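Local coordinates for FERM, ARHGEF and pleckstrin domain-containing protein 2 (Mus musculus, PDB 6D2K), which activates RAC1 as a guanine nucleotide exchange factor and acts in semaphorin response and actin remodelling, the piece here being its FERM domain, at residues A[20-25]-A[34-39]; A[109-114]-A[194-199]; A[131-136]-A[177-182]; A[208-213]-A[260-265]. One frame throughout, in Å; residues are numbered along the deposited sequence.

Contact 1: A[20-25]-A[34-39]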
loop_
_atom_site.group_PDB
_atom_site.type_symbol
_atom_site.label_atom_id
_atom_site.label_comp_id
_atom_site.label_asym_id
_atom_site.label_seq_id
_atom_site.Cartn_x
_atom_site.Cartn_y
_atom_site.Cartn_z
ATOM N N GLU A 20 -4.544 18.387 1.320
ATOM C CA GLU A 20 -4.948 19.297 0.260
ATOM C C GLU A 20 -6.441 19.136 0.022
ATOM O O GLU A 20 -6.961 18.030 0.100
ATOM C CB GLU A 20 -4.161 19.042 -1.024
ATOM C CG GLU A 20 -2.916 19.905 -1.181
ATOM C CD GLU A 20 -3.242 21.388 -1.348
ATOM O OE1 GLU A 20 -3.341 22.081 -0.320
ATOM O OE2 GLU A 20 -3.417 21.852 -2.499
ATOM N N LEU A 21 -7.122 20.246 -0.251
ATOM C CA LEU A 21 -8.573 20.246 -0.441
ATOM C C LEU A 21 -8.914 20.311 -1.922
ATOM O O LEU A 21 -8.335 21.113 -2.668
ATOM C CB LEU A 21 -9.192 21.439 0.299
ATOM C CG LEU A 21 -8.799 21.556 1.774
ATOM C CD1 LEU A 21 -9.248 22.895 2.343
ATOM C CD2 LEU A 21 -9.375 20.413 2.599
ATOM N N PHE A 22 -9.834 19.453 -2.357
ATOM C CA PHE A 22 -10.245 19.415 -3.761
ATOM C C PHE A 22 -11.754 19.515 -3.849
ATOM O O PHE A 22 -12.465 18.750 -3.208
ATOM C CB PHE A 22 -9.781 18.125 -4.438
ATOM C CG PHE A 22 -8.288 17.980 -4.498
ATOM C CD1 PHE A 22 -7.598 18.268 -5.656
ATOM C CD2 PHE A 22 -7.583 17.555 -3.390
ATOM C CE1 PHE A 22 -6.217 18.132 -5.711
ATOM C CE2 PHE A 22 -6.215 17.426 -3.432
ATOM C CZ PHE A 22 -5.526 17.716 -4.591
ATOM N N ASP A 23 -12.235 20.460 -4.646
ATOM C CA ASP A 23 -13.668 20.623 -4.841
ATOM C C ASP A 23 -14.076 19.984 -6.157
ATOM O O ASP A 23 -13.507 20.272 -7.205
ATOM C CB ASP A 23 -14.035 22.107 -4.810
ATOM C CG ASP A 23 -13.806 22.726 -3.452
ATOM O OD1 ASP A 23 -14.258 22.134 -2.449
ATOM O OD2 ASP A 23 -13.177 23.802 -3.382
ATOM N N ILE A 24 -15.054 19.088 -6.102
ATOM C CA ILE A 24 -15.420 18.334 -7.288
ATOM C C ILE A 24 -16.913 18.058 -7.306
ATOM O O ILE A 24 -17.541 17.943 -6.253
ATOM C CB ILE A 24 -14.651 17.009 -7.339
ATOM C CG1 ILE A 24 -14.775 16.352 -8.714
ATOM C CG2 ILE A 24 -15.132 16.078 -6.245
ATOM C CD1 ILE A 24 -13.729 15.294 -8.964
ATOM N N GLU A 25 -17.478 17.957 -8.505
ATOM C CA GLU A 25 -18.880 17.584 -8.646
ATOM C C GLU A 25 -19.044 16.123 -8.289
ATOM O O GLU A 25 -18.363 15.265 -8.844
ATOM C CB GLU A 25 -19.375 17.841 -10.066
ATOM C CG GLU A 25 -19.402 19.310 -10.430
ATOM C CD GLU A 25 -19.778 19.544 -11.876
ATOM O OE1 GLU A 25 -18.952 19.239 -12.763
ATOM O OE2 GLU A 25 -20.900 20.036 -12.123
ATOM N N LEU A 34 -8.571 11.917 -9.243
ATOM C CA LEU A 34 -7.243 11.323 -9.370
ATOM C C LEU A 34 -6.336 12.256 -10.178
ATOM O O LEU A 34 -5.243 12.601 -9.741
ATOM C CB LEU A 34 -7.332 9.939 -10.017
ATOM C CG LEU A 34 -8.049 8.834 -9.225
ATOM C CD1 LEU A 34 -8.397 7.647 -10.099
ATOM C CD2 LEU A 34 -7.216 8.384 -8.025
ATOM N N THR A 35 -6.817 12.693 -11.336
ATOM C CA THR A 35 -6.048 13.604 -12.188
ATOM C C THR A 35 -5.753 14.972 -11.552
ATOM O O THR A 35 -4.662 15.517 -11.734
ATOM C CB THR A 35 -6.719 13.773 -13.568
ATOM O OG1 THR A 35 -6.691 12.521 -14.269
ATOM C CG2 THR A 35 -5.990 14.826 -14.392
ATOM N N GLN A 36 -6.701 15.533 -10.804
ATOM C CA GLN A 36 -6.422 16.772 -10.088
ATOM C C GLN A 36 -5.294 16.548 -9.083
ATOM O O GLN A 36 -4.432 17.406 -8.904
ATOM C CB GLN A 36 -7.674 17.334 -9.394
ATOM C CG GLN A 36 -8.731 17.861 -10.363
ATOM C CD GLN A 36 -9.832 18.670 -9.677
ATOM O OE1 GLN A 36 -9.750 18.978 -8.487
ATOM N NE2 GLN A 36 -10.866 19.019 -10.436
ATOM N N VAL A 37 -5.288 15.381 -8.443
ATOM C CA VAL A 37 -4.247 15.088 -7.470
ATOM C C VAL A 37 -2.902 14.906 -8.154
ATOM O O VAL A 37 -1.897 15.427 -7.675
ATOM C CB VAL A 37 -4.564 13.849 -6.619
ATOM C CG1 VAL A 37 -3.373 13.524 -5.726
ATOM C CG2 VAL A 37 -5.813 14.098 -5.783
ATOM N N TRP A 38 -2.885 14.176 -9.266
ATOM C CA TRP A 38 -1.637 13.955 -9.998
ATOM C C TRP A 38 -1.056 15.285 -10.485
ATOM O O TRP A 38 0.157 15.450 -10.562
ATOM C CB TRP A 38 -1.833 13.025 -11.198
ATOM C CG TRP A 38 -2.462 11.663 -10.919
ATOM C CD1 TRP A 38 -3.078 10.859 -11.824
ATOM C CD2 TRP A 38 -2.540 10.977 -9.657
ATOM N NE1 TRP A 38 -3.530 9.715 -11.219
ATOM C CE2 TRP A 38 -3.213 9.763 -9.889
ATOM C CE3 TRP A 38 -2.104 11.271 -8.361
ATOM C CZ2 TRP A 38 -3.466 8.836 -8.867
ATOM C CZ3 TRP A 38 -2.358 10.347 -7.343
ATOM C CH2 TRP A 38 -3.027 9.148 -7.610
ATOM N N LYS A 39 -1.933 16.228 -10.817
ATOM C CA LYS A 39 -1.509 17.553 -11.264
ATOM C C LYS A 39 -0.958 18.381 -10.119
ATOM O O LYS A 39 0.085 19.022 -10.249
ATOM C CB LYS A 39 -2.675 18.306 -11.899
ATOM C CG LYS A 39 -2.989 17.908 -13.321
ATOM C CD LYS A 39 -3.601 19.085 -14.087
ATOM C CE LYS A 39 -4.118 20.181 -13.151
ATOM N NZ LYS A 39 -3.034 21.086 -12.645
HETATM O O HOH W 1 -10.344 21.206 -6.990
#

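Contact 2: A[109-114]-A[194-199]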
loop_
_atom_site.group_PDB
_atom_site.type_symbol
_atom_site.label_atom_id
_atom_site.label_comp_id
_atom_site.label_asym_id
_atom_site.label_seq_id
_atom_site.Cartn_x
_atom_site.Cartn_y
_atom_site.Cartn_z
ATOM N N LYS A 109 7.599 4.254 4.896
ATOM C CA LYS A 109 7.596 4.869 6.211
ATOM C C LYS A 109 6.225 4.690 6.861
ATOM O O LYS A 109 6.147 4.301 8.020
ATOM C CB LYS A 109 7.990 6.351 6.118
ATOM C CG LYS A 109 7.831 7.119 7.429
ATOM C CD LYS A 109 8.219 8.578 7.260
ATOM C CE LYS A 109 7.815 9.372 8.493
ATOM N NZ LYS A 109 8.043 10.831 8.347
ATOM N N ARG A 110 5.164 4.969 6.109
ATOM C CA ARG A 110 3.811 4.806 6.646
ATOM C C ARG A 110 3.521 3.345 6.991
ATOM O O ARG A 110 2.936 3.059 8.047
ATOM C CB ARG A 110 2.755 5.336 5.672
ATOM C CG ARG A 110 1.328 4.963 6.078
ATOM C CD ARG A 110 0.351 4.999 4.896
ATOM N NE ARG A 110 0.083 6.359 4.495
ATOM C CZ ARG A 110 -0.464 6.726 3.343
ATOM N NH1 ARG A 110 -0.801 5.824 2.435
ATOM N NH2 ARG A 110 -0.643 8.015 3.102
ATOM N N ASP A 111 3.922 2.417 6.119
ATOM C CA ASP A 111 3.656 1.001 6.359
ATOM C C ASP A 111 4.400 0.496 7.583
ATOM O O ASP A 111 3.922 -0.378 8.292
ATOM C CB ASP A 111 4.011 0.153 5.124
ATOM C CG ASP A 111 3.061 0.386 3.963
ATOM O OD1 ASP A 111 3.404 -0.011 2.829
ATOM O OD2 ASP A 111 1.968 0.958 4.176
ATOM N N LEU A 112 5.574 1.056 7.842
ATOM C CA LEU A 112 6.319 0.702 9.052
ATOM C C LEU A 112 5.575 1.222 10.295
ATOM O O LEU A 112 5.358 0.477 11.256
ATOM C CB LEU A 112 7.750 1.253 8.969
ATOM C CG LEU A 112 8.705 0.915 10.115
ATOM C CD1 LEU A 112 8.993 -0.565 10.163
ATOM C CD2 LEU A 112 10.007 1.699 9.958
ATOM N N LEU A 113 5.152 2.481 10.250
ATOM C CA LEU A 113 4.449 3.113 11.367
ATOM C C LEU A 113 3.140 2.397 11.685
ATOM O O LEU A 113 2.785 2.197 12.854
ATOM C CB LEU A 113 4.168 4.582 11.042
ATOM C CG LEU A 113 3.307 5.359 12.044
ATOM C CD1 LEU A 113 3.981 5.417 13.411
ATOM C CD2 LEU A 113 3.018 6.756 11.529
ATOM N N GLU A 114 2.431 2.014 10.631
ATOM C CA GLU A 114 1.136 1.337 10.752
ATOM C C GLU A 114 1.263 -0.163 11.023
ATOM O O GLU A 114 0.257 -0.860 11.124
ATOM C CB GLU A 114 0.276 1.633 9.510
ATOM C CG GLU A 114 -0.168 3.091 9.481
ATOM C CD GLU A 114 -1.055 3.488 8.301
ATOM O OE1 GLU A 114 -1.323 2.663 7.403
ATOM O OE2 GLU A 114 -1.481 4.659 8.282
ATOM N N GLY A 194 5.019 -4.362 0.420
ATOM C CA GLY A 194 3.790 -4.194 -0.349
ATOM C C GLY A 194 2.622 -5.075 0.072
ATOM O O GLY A 194 1.599 -5.103 -0.618
ATOM N N ILE A 195 2.746 -5.779 1.195
ATOM C CA ILE A 195 1.726 -6.771 1.561
ATOM C C ILE A 195 0.584 -6.158 2.372
ATOM O O ILE A 195 0.816 -5.395 3.314
ATOM C CB ILE A 195 2.331 -7.944 2.355
ATOM C CG1 ILE A 195 3.351 -8.701 1.501
ATOM C CG2 ILE A 195 1.227 -8.902 2.848
ATOM C CD1 ILE A 195 2.725 -9.487 0.356
ATOM N N ARG A 196 -0.653 -6.492 1.994
ATOM C CA ARG A 196 -1.839 -6.168 2.781
ATOM C C ARG A 196 -2.651 -7.451 2.896
ATOM O O ARG A 196 -2.939 -8.101 1.882
ATOM C CB ARG A 196 -2.672 -5.074 2.098
ATOM C CG ARG A 196 -2.039 -3.684 2.128
ATOM C CD ARG A 196 -1.104 -3.445 0.937
ATOM N NE ARG A 196 -0.608 -2.064 0.909
ATOM C CZ ARG A 196 0.444 -1.625 1.596
ATOM N NH1 ARG A 196 1.136 -2.442 2.381
ATOM N NH2 ARG A 196 0.795 -0.355 1.505
ATOM N N PHE A 197 -2.962 -7.841 4.128
ATOM C CA PHE A 197 -3.691 -9.081 4.385
ATOM C C PHE A 197 -5.193 -8.923 4.212
ATOM O O PHE A 197 -5.774 -7.894 4.577
ATOM C CB PHE A 197 -3.429 -9.539 5.818
ATOM C CG PHE A 197 -2.072 -10.161 6.025
ATOM C CD1 PHE A 197 -1.285 -10.530 4.954
ATOM C CD2 PHE A 197 -1.618 -10.425 7.303
ATOM C CE1 PHE A 197 -0.049 -11.133 5.155
ATOM C CE2 PHE A 197 -0.383 -11.027 7.507
ATOM C CZ PHE A 197 0.394 -11.374 6.432
ATOM N N HIS A 198 -5.809 -9.971 3.685
ATOM C CA HIS A 198 -7.255 -10.082 3.611
ATOM C C HIS A 198 -7.600 -11.414 4.257
ATOM O O HIS A 198 -7.232 -12.469 3.747
ATOM C CB HIS A 198 -7.723 -10.067 2.148
ATOM C CG HIS A 198 -7.270 -8.862 1.378
ATOM N ND1 HIS A 198 -8.148 -7.909 0.900
ATOM C CD2 HIS A 198 -6.033 -8.463 0.991
ATOM C CE1 HIS A 198 -7.468 -6.967 0.270
ATOM N NE2 HIS A 198 -6.186 -7.283 0.304
ATOM N N MET A 199 -8.306 -11.366 5.379
ATOM C CA MET A 199 -8.561 -12.570 6.159
ATOM C C MET A 199 -9.500 -13.541 5.439
ATOM O O MET A 199 -10.495 -13.133 4.836
ATOM C CB MET A 199 -9.117 -12.210 7.542
ATOM C CG MET A 199 -8.093 -11.530 8.454
ATOM S SD MET A 199 -8.799 -11.143 10.066
ATOM C CE MET A 199 -10.106 -10.015 9.594
HETATM O O HOH W 2 4.879 -2.349 2.510
#

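Contact 3: A[131-136]-A[177-182]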
loop_
_atom_site.group_PDB
_atom_site.type_symbol
_atom_site.label_atom_id
_atom_site.label_comp_id
_atom_site.label_asym_id
_atom_site.label_seq_id
_atom_site.Cartn_x
_atom_site.Cartn_y
_atom_site.Cartn_z
ATOM N N LEU A 131 15.550 7.147 6.859
ATOM C CA LEU A 131 14.469 8.128 6.784
ATOM C C LEU A 131 14.863 9.426 7.490
ATOM O O LEU A 131 14.584 10.519 6.985
ATOM C CB LEU A 131 13.166 7.560 7.366
ATOM C CG LEU A 131 12.502 6.454 6.546
ATOM C CD1 LEU A 131 11.418 5.737 7.363
ATOM C CD2 LEU A 131 11.935 7.003 5.256
ATOM N N LEU A 132 15.534 9.308 8.637
ATOM C CA LEU A 132 16.081 10.489 9.318
ATOM C C LEU A 132 17.094 11.215 8.442
ATOM O O LEU A 132 17.060 12.436 8.329
ATOM C CB LEU A 132 16.719 10.118 10.658
ATOM C CG LEU A 132 15.792 9.673 11.789
ATOM C CD1 LEU A 132 16.623 9.390 13.032
ATOM C CD2 LEU A 132 14.723 10.719 12.083
ATOM N N GLN A 133 18.001 10.477 7.812
ATOM C CA GLN A 133 18.999 11.136 6.967
ATOM C C GLN A 133 18.331 11.937 5.841
ATOM O O GLN A 133 18.729 13.070 5.545
ATOM C CB GLN A 133 19.994 10.108 6.430
ATOM C CG GLN A 133 21.182 10.692 5.645
ATOM C CD GLN A 133 22.091 11.569 6.494
ATOM O OE1 GLN A 133 22.205 11.382 7.703
ATOM N NE2 GLN A 133 22.761 12.526 5.850
ATOM N N SER A 134 17.275 11.381 5.250
ATOM C CA SER A 134 16.582 12.088 4.177
ATOM C C SER A 134 15.884 13.348 4.668
ATOM O O SER A 134 15.858 14.348 3.952
ATOM C CB SER A 134 15.551 11.186 3.475
ATOM O OG SER A 134 14.390 10.996 4.265
ATOM N N GLU A 135 15.314 13.306 5.871
ATOM C CA GLU A 135 14.436 14.382 6.306
ATOM C C GLU A 135 15.164 15.468 7.080
ATOM O O GLU A 135 14.929 16.659 6.851
ATOM C CB GLU A 135 13.265 13.832 7.129
ATOM C CG GLU A 135 12.257 14.914 7.523
ATOM C CD GLU A 135 10.876 14.356 7.795
ATOM O OE1 GLU A 135 10.344 13.627 6.933
ATOM O OE2 GLU A 135 10.307 14.664 8.864
ATOM N N ILE A 136 16.027 15.069 8.005
ATOM C CA ILE A 136 16.725 16.063 8.842
ATOM C C ILE A 136 18.234 16.118 8.600
ATOM O O ILE A 136 18.925 16.950 9.185
ATOM C CB ILE A 136 16.453 15.880 10.359
ATOM C CG1 ILE A 136 17.013 14.551 10.873
ATOM C CG2 ILE A 136 14.972 16.040 10.659
ATOM C CD1 ILE A 136 16.845 14.380 12.387
ATOM N N ALA A 177 18.055 11.780 -1.843
ATOM C CA ALA A 177 17.835 10.764 -2.888
ATOM C C ALA A 177 18.564 9.468 -2.563
ATOM O O ALA A 177 18.043 8.377 -2.803
ATOM C CB ALA A 177 18.289 11.283 -4.250
ATOM N N GLU A 178 19.784 9.588 -2.052
ATOM C CA GLU A 178 20.555 8.399 -1.685
ATOM C C GLU A 178 19.875 7.661 -0.557
ATOM O O GLU A 178 19.833 6.425 -0.551
ATOM C CB GLU A 178 21.976 8.780 -1.248
ATOM C CG GLU A 178 22.844 9.329 -2.353
ATOM C CD GLU A 178 24.179 9.843 -1.846
ATOM O OE1 GLU A 178 25.192 9.697 -2.569
ATOM O OE2 GLU A 178 24.232 10.404 -0.742
ATOM N N SER A 179 19.352 8.433 0.395
ATOM C CA SER A 179 18.679 7.883 1.564
ATOM C C SER A 179 17.398 7.166 1.172
ATOM O O SER A 179 17.144 6.079 1.660
ATOM C CB SER A 179 18.380 8.983 2.588
ATOM O OG SER A 179 19.577 9.664 2.933
ATOM N N ASP A 180 16.611 7.768 0.283
ATOM C CA ASP A 180 15.398 7.122 -0.209
ATOM C C ASP A 180 15.781 5.821 -0.905
ATOM O O ASP A 180 15.113 4.806 -0.742
ATOM C CB ASP A 180 14.683 8.004 -1.230
ATOM C CG ASP A 180 14.044 9.236 -0.621
ATOM O OD1 ASP A 180 13.649 10.115 -1.405
ATOM O OD2 ASP A 180 13.949 9.346 0.617
ATOM N N PHE A 181 16.846 5.848 -1.703
ATOM C CA PHE A 181 17.230 4.651 -2.440
ATOM C C PHE A 181 17.549 3.518 -1.479
ATOM O O PHE A 181 17.183 2.364 -1.720
ATOM C CB PHE A 181 18.444 4.915 -3.346
ATOM C CG PHE A 181 18.878 3.699 -4.110
ATOM C CD1 PHE A 181 18.121 3.223 -5.165
ATOM C CD2 PHE A 181 20.027 3.020 -3.751
ATOM C CE1 PHE A 181 18.527 2.085 -5.867
ATOM C CE2 PHE A 181 20.430 1.885 -4.446
ATOM C CZ PHE A 181 19.680 1.422 -5.496
ATOM N N GLN A 182 18.222 3.841 -0.386
ATOM C CA GLN A 182 18.554 2.823 0.602
ATOM C C GLN A 182 17.298 2.275 1.269
ATOM O O GLN A 182 17.223 1.094 1.561
ATOM C CB GLN A 182 19.503 3.382 1.650
ATOM C CG GLN A 182 20.805 3.853 1.056
ATOM C CD GLN A 182 21.914 2.893 1.325
ATOM O OE1 GLN A 182 22.912 3.244 1.964
ATOM N NE2 GLN A 182 21.748 1.657 0.865
#

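Contact 4: A[208-213]-A[260-265]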
loop_
_atom_site.group_PDB
_atom_site.type_symbol
_atom_site.label_atom_id
_atom_site.label_comp_id
_atom_site.label_asym_id
_atom_site.label_seq_id
_atom_site.Cartn_x
_atom_site.Cartn_y
_atom_site.Cartn_z
ATOM N N ILE A 208 -6.486 -18.191 7.289
ATOM C CA ILE A 208 -5.286 -17.740 6.586
ATOM C C ILE A 208 -5.406 -16.272 6.192
ATOM O O ILE A 208 -6.464 -15.669 6.333
ATOM C CB ILE A 208 -4.992 -18.609 5.330
ATOM C CG1 ILE A 208 -6.213 -18.692 4.405
ATOM C CG2 ILE A 208 -4.575 -20.011 5.736
ATOM C CD1 ILE A 208 -6.358 -17.521 3.465
ATOM N N ASN A 209 -4.303 -15.703 5.723
ATOM C CA ASN A 209 -4.305 -14.344 5.209
ATOM C C ASN A 209 -3.980 -14.385 3.729
ATOM O O ASN A 209 -2.937 -14.909 3.331
ATOM C CB ASN A 209 -3.280 -13.486 5.954
ATOM C CG ASN A 209 -3.701 -13.189 7.382
ATOM O OD1 ASN A 209 -4.813 -12.725 7.632
ATOM N ND2 ASN A 209 -2.816 -13.466 8.326
ATOM N N LEU A 210 -4.881 -13.852 2.912
ATOM C CA LEU A 210 -4.642 -13.722 1.478
ATOM C C LEU A 210 -3.956 -12.398 1.169
ATOM O O LEU A 210 -4.191 -11.373 1.829
ATOM C CB LEU A 210 -5.951 -13.808 0.686
ATOM C CG LEU A 210 -6.633 -15.169 0.692
ATOM C CD1 LEU A 210 -7.981 -15.079 -0.006
ATOM C CD2 LEU A 210 -5.766 -16.211 0.002
ATOM N N ALA A 211 -3.094 -12.428 0.163
ATOM C CA ALA A 211 -2.460 -11.201 -0.316
ATOM C C ALA A 211 -2.159 -11.332 -1.791
ATOM O O ALA A 211 -2.305 -12.401 -2.378
ATOM C CB ALA A 211 -1.185 -10.893 0.482
ATOM N N VAL A 212 -1.743 -10.233 -2.406
ATOM C CA VAL A 212 -1.369 -10.280 -3.812
ATOM C C VAL A 212 -0.126 -9.428 -4.044
ATOM O O VAL A 212 0.092 -8.414 -3.365
ATOM C CB VAL A 212 -2.543 -9.862 -4.738
ATOM C CG1 VAL A 212 -2.885 -8.405 -4.543
ATOM C CG2 VAL A 212 -2.214 -10.172 -6.200
ATOM N N SER A 213 0.718 -9.864 -4.970
ATOM C CA SER A 213 1.976 -9.160 -5.241
ATOM C C SER A 213 2.276 -9.235 -6.736
ATOM O O SER A 213 1.530 -9.853 -7.501
ATOM C CB SER A 213 3.128 -9.799 -4.471
ATOM O OG SER A 213 3.517 -11.027 -5.096
ATOM N N LEU A 260 -9.022 -23.661 -6.579
ATOM C CA LEU A 260 -8.922 -23.527 -5.136
ATOM C C LEU A 260 -9.928 -22.484 -4.690
ATOM O O LEU A 260 -10.167 -21.506 -5.402
ATOM C CB LEU A 260 -7.524 -23.067 -4.725
ATOM C CG LEU A 260 -6.365 -23.990 -5.082
ATOM C CD1 LEU A 260 -5.069 -23.463 -4.466
ATOM C CD2 LEU A 260 -6.661 -25.398 -4.606
ATOM N N GLU A 261 -10.511 -22.703 -3.518
ATOM C CA GLU A 261 -11.531 -21.807 -2.980
ATOM C C GLU A 261 -11.169 -21.297 -1.596
ATOM O O GLU A 261 -10.726 -22.060 -0.739
ATOM C CB GLU A 261 -12.883 -22.514 -2.908
ATOM C CG GLU A 261 -13.651 -22.516 -4.206
ATOM C CD GLU A 261 -15.137 -22.750 -3.994
ATOM O OE1 GLU A 261 -15.731 -23.531 -4.768
ATOM O OE2 GLU A 261 -15.708 -22.158 -3.048
ATOM N N PHE A 262 -11.351 -19.995 -1.387
ATOM C CA PHE A 262 -11.131 -19.388 -0.077
ATOM C C PHE A 262 -12.361 -18.597 0.312
ATOM O O PHE A 262 -12.996 -17.976 -0.538
ATOM C CB PHE A 262 -9.898 -18.485 -0.116
ATOM C CG PHE A 262 -8.638 -19.226 -0.455
ATOM C CD1 PHE A 262 -7.898 -19.836 0.541
ATOM C CD2 PHE A 262 -8.226 -19.345 -1.768
ATOM C CE1 PHE A 262 -6.735 -20.536 0.229
ATOM C CE2 PHE A 262 -7.076 -20.041 -2.084
ATOM C CZ PHE A 262 -6.337 -20.643 -1.085
ATOM N N LEU A 263 -12.702 -18.618 1.595
ATOM C CA LEU A 263 -13.890 -17.922 2.054
ATOM C C LEU A 263 -13.477 -16.652 2.782
ATOM O O LEU A 263 -12.757 -16.716 3.778
ATOM C CB LEU A 263 -14.686 -18.825 2.998
ATOM C CG LEU A 263 -16.115 -18.396 3.285
ATOM C CD1 LEU A 263 -16.961 -18.650 2.036
ATOM C CD2 LEU A 263 -16.664 -19.186 4.470
ATOM N N LEU A 264 -13.917 -15.496 2.293
ATOM C CA LEU A 264 -13.610 -14.242 2.993
ATOM C C LEU A 264 -14.774 -13.862 3.908
ATOM O O LEU A 264 -15.756 -14.598 4.007
ATOM C CB LEU A 264 -13.256 -13.114 2.020
ATOM C CG LEU A 264 -11.844 -13.224 1.429
ATOM C CD1 LEU A 264 -11.845 -14.153 0.231
ATOM C CD2 LEU A 264 -11.274 -11.864 1.049
ATOM N N GLY A 265 -14.664 -12.725 4.582
ATOM C CA GLY A 265 -15.605 -12.404 5.639
ATOM C C GLY A 265 -16.945 -11.877 5.172
ATOM O O GLY A 265 -17.922 -11.896 5.920
#

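Contact 1: A[20-25]-A[34-39]
Gln36 OE1 takes a hydrogen bond from water 1 at 2.7 Å, and the same water accepts one from the backbone N of Asp23 at 3.1 Å, so a single solvent molecule ties the amide of the helix residue to the strand. The same oxygen lies in the plane of the Phe22 ring, at its edge, 3.6 Å from Phe22 CD1. Ring and amide planes are turned 39° apart, and the two side chains run alongside one another, heading opposite ways. The amide reaches this far because the Gln36 chain runs extended beyond CG (chi2 -168°).

Val37 CG2 lies over one face of the Phe22 ring, 3.8 Å above its plane and displaced toward the rim. This CH-pi contact measures 4.1 Å from Val37 CG2 to the centroid of the Phe22 ring. The ring thus meets an amide oxygen at its edge and a methyl over a face, while Leu33 of helix 30-41 and Val12 of strand 8-13 also pack against it. With an alanine in place of Phe22, Val37 CG2 would probably lose its aromatic platform and a gap would open between strand and helix. Asp23 points the other way, its carboxylate paired with Arg9 on the adjoining strand 8-13.

Strand 20-24 and helix 34-39 run at 142° to each other with their axes 9.9 Å apart. A helix that follows the first hairpin and packs across a mixed sheet is the hallmark of the beta-grasp fold, here the ubiquitin-like N-terminal lobe of the FERM domain.

Contact 2: A[109-114]-A[194-199]
A bend at chi2 (88°) in the side chain of Arg196 swings its guanidinium toward Asp111, whose CG stands beside its own backbone N and anti to the carbonyl carbon (chi1 -70°). The salt bridge that results joins helix 98-113 of the helical central lobe of the FERM domain to the linking residues that leave this lobe for the first strand of the PH-like lobe.

Arg196 NH2 donates a hydrogen bond to Asp111 OD1 at 2.9 Å, a fairly straight bond that arrives on the syn side of the carboxylate but somewhat out of its plane. Arg196 NH1 adds a weak, longer bond of 3.4 Å to the same Asp111 OD1. The acid sits at the edge of the guanidinium, and the two flat groups are nearly perpendicular, their planes 79° apart. Arg196 NH1 also donates to Ile195 O at 3.1 Å, from above the carbonyl plane, which helps fix the rotation of the guanidinium. Phe88 packs against the arginine as well. Several donors converge on OD1 of the buried Asp111, which probably helps to balance its charge: water 2 donates a further hydrogen bond to Asp111 OD1 at 2.8 Å, and that water accepts in turn from Gly194 N at 2.9 Å.

Contact 3: A[131-136]-A[177-182]
Two antiparallel helices of the central FERM lobe, 121-136 and 176-187, come very close where Ser134 faces Ser179: Ser134 CA and Ser179 CA are 5.4 Å apart, and the axes of segments 131-136 and 177-182 approach to 8.1 Å. Small side chains permit this, with Ser134 CB lying 3.7 Å from Ser179 CB. Alongside, Ser179 OG rests against the aliphatic part of Gln133, 3.3 Å from Gln133 CG, while its own hydrogen bond goes back to Thr175 O in the preceding turn.

In this all-helical lobe, the F2 module of FERM domains, segments 131-136 and 177-182 meet through small side chains in close packing. Ser134 OG occupies the position between backbone N and carbonyl carbon (chi1 75°), from which it bonds to Leu131 O at 2.8 Å; Glu135 N reaches that oxygen from the same face. A leucine in place of Ser134 would probably push the helices apart at Ser179 and leave Leu131 O without its hydroxyl partner. Asp180 OD2 closes the other flank, 3.8 Å from Ser134 CB. Gln133 bends at chi2 (64°), turning its amide away from segment 177-182, where NE2 bonds to Asp138 OD1 and to Gln174 O, just ahead of the second helix.

Contact 4: A[208-213]-A[260-265]
Leu210 presses its two methyls onto Phe262 and Leu264 in the interior of the PH-like C-terminal FERM lobe. The strands that carry these residues, 207-213 and 259-264, are not hydrogen-bonded to each other: in the sheet strand 198-201 lies between them, and the short segments run at 106° with axes 9.3 Å apart. The strong bend of the PH-like sheet, consistent with this wide angle, probably brings the side chains of the two strands together on its inner side.

The fork of Leu210 does most of the filling. One prong, Leu210 CD2, stands over the middle of the Phe262 ring, 4.2 Å from its centroid and only 9° off the ring normal, a well-centred CH-pi contact. The other prong, Leu210 CD1, drops into the notch between the ring's stem and the Leu264 side chain, with Phe262 CB at 3.9 Å and Leu264 CD1 at 4.0 Å. The ring of Phe262 provides a flat seat, and Phe262 CB one wall of the notch.

Helix 267-284, the C-terminal helix that covers the PH-like core, adds Phe273 against both Leu210 and Leu264, while Ile246 of the next strand packs on Phe262. Ile208 supplies a last bump: with CG1 set between backbone N and carbonyl carbon (chi1 53°), its chain crosses the phenylalanine at about a right angle and brings Ile208 CD1 within 4.0 Å of Phe262 CD1.

The four contacts sample all three lobes of the FERM domain: contact 1 the ubiquitin-like lobe, contact 3 the helical lobe, contact 4 the PH-like lobe, and contact 2 the passage from the helical to the PH-like one. Contact 1 comes first along the chain; contact 3 falls within the span bridged by contact 2, and contact 4 follows. Contacts 2 and 3 touch where Lys109 packs on Leu131, and contacts 2 and 4 where strands 198-201 and 207-213 pair. Contact 1 stays apart, its centre about 25 Å from that of contact 2. Contacts 3 and 4 lie about 35 Å apart between centres; the chain leaving the helical lobe, tied back by contact 2, leads straight into the PH-like sheet.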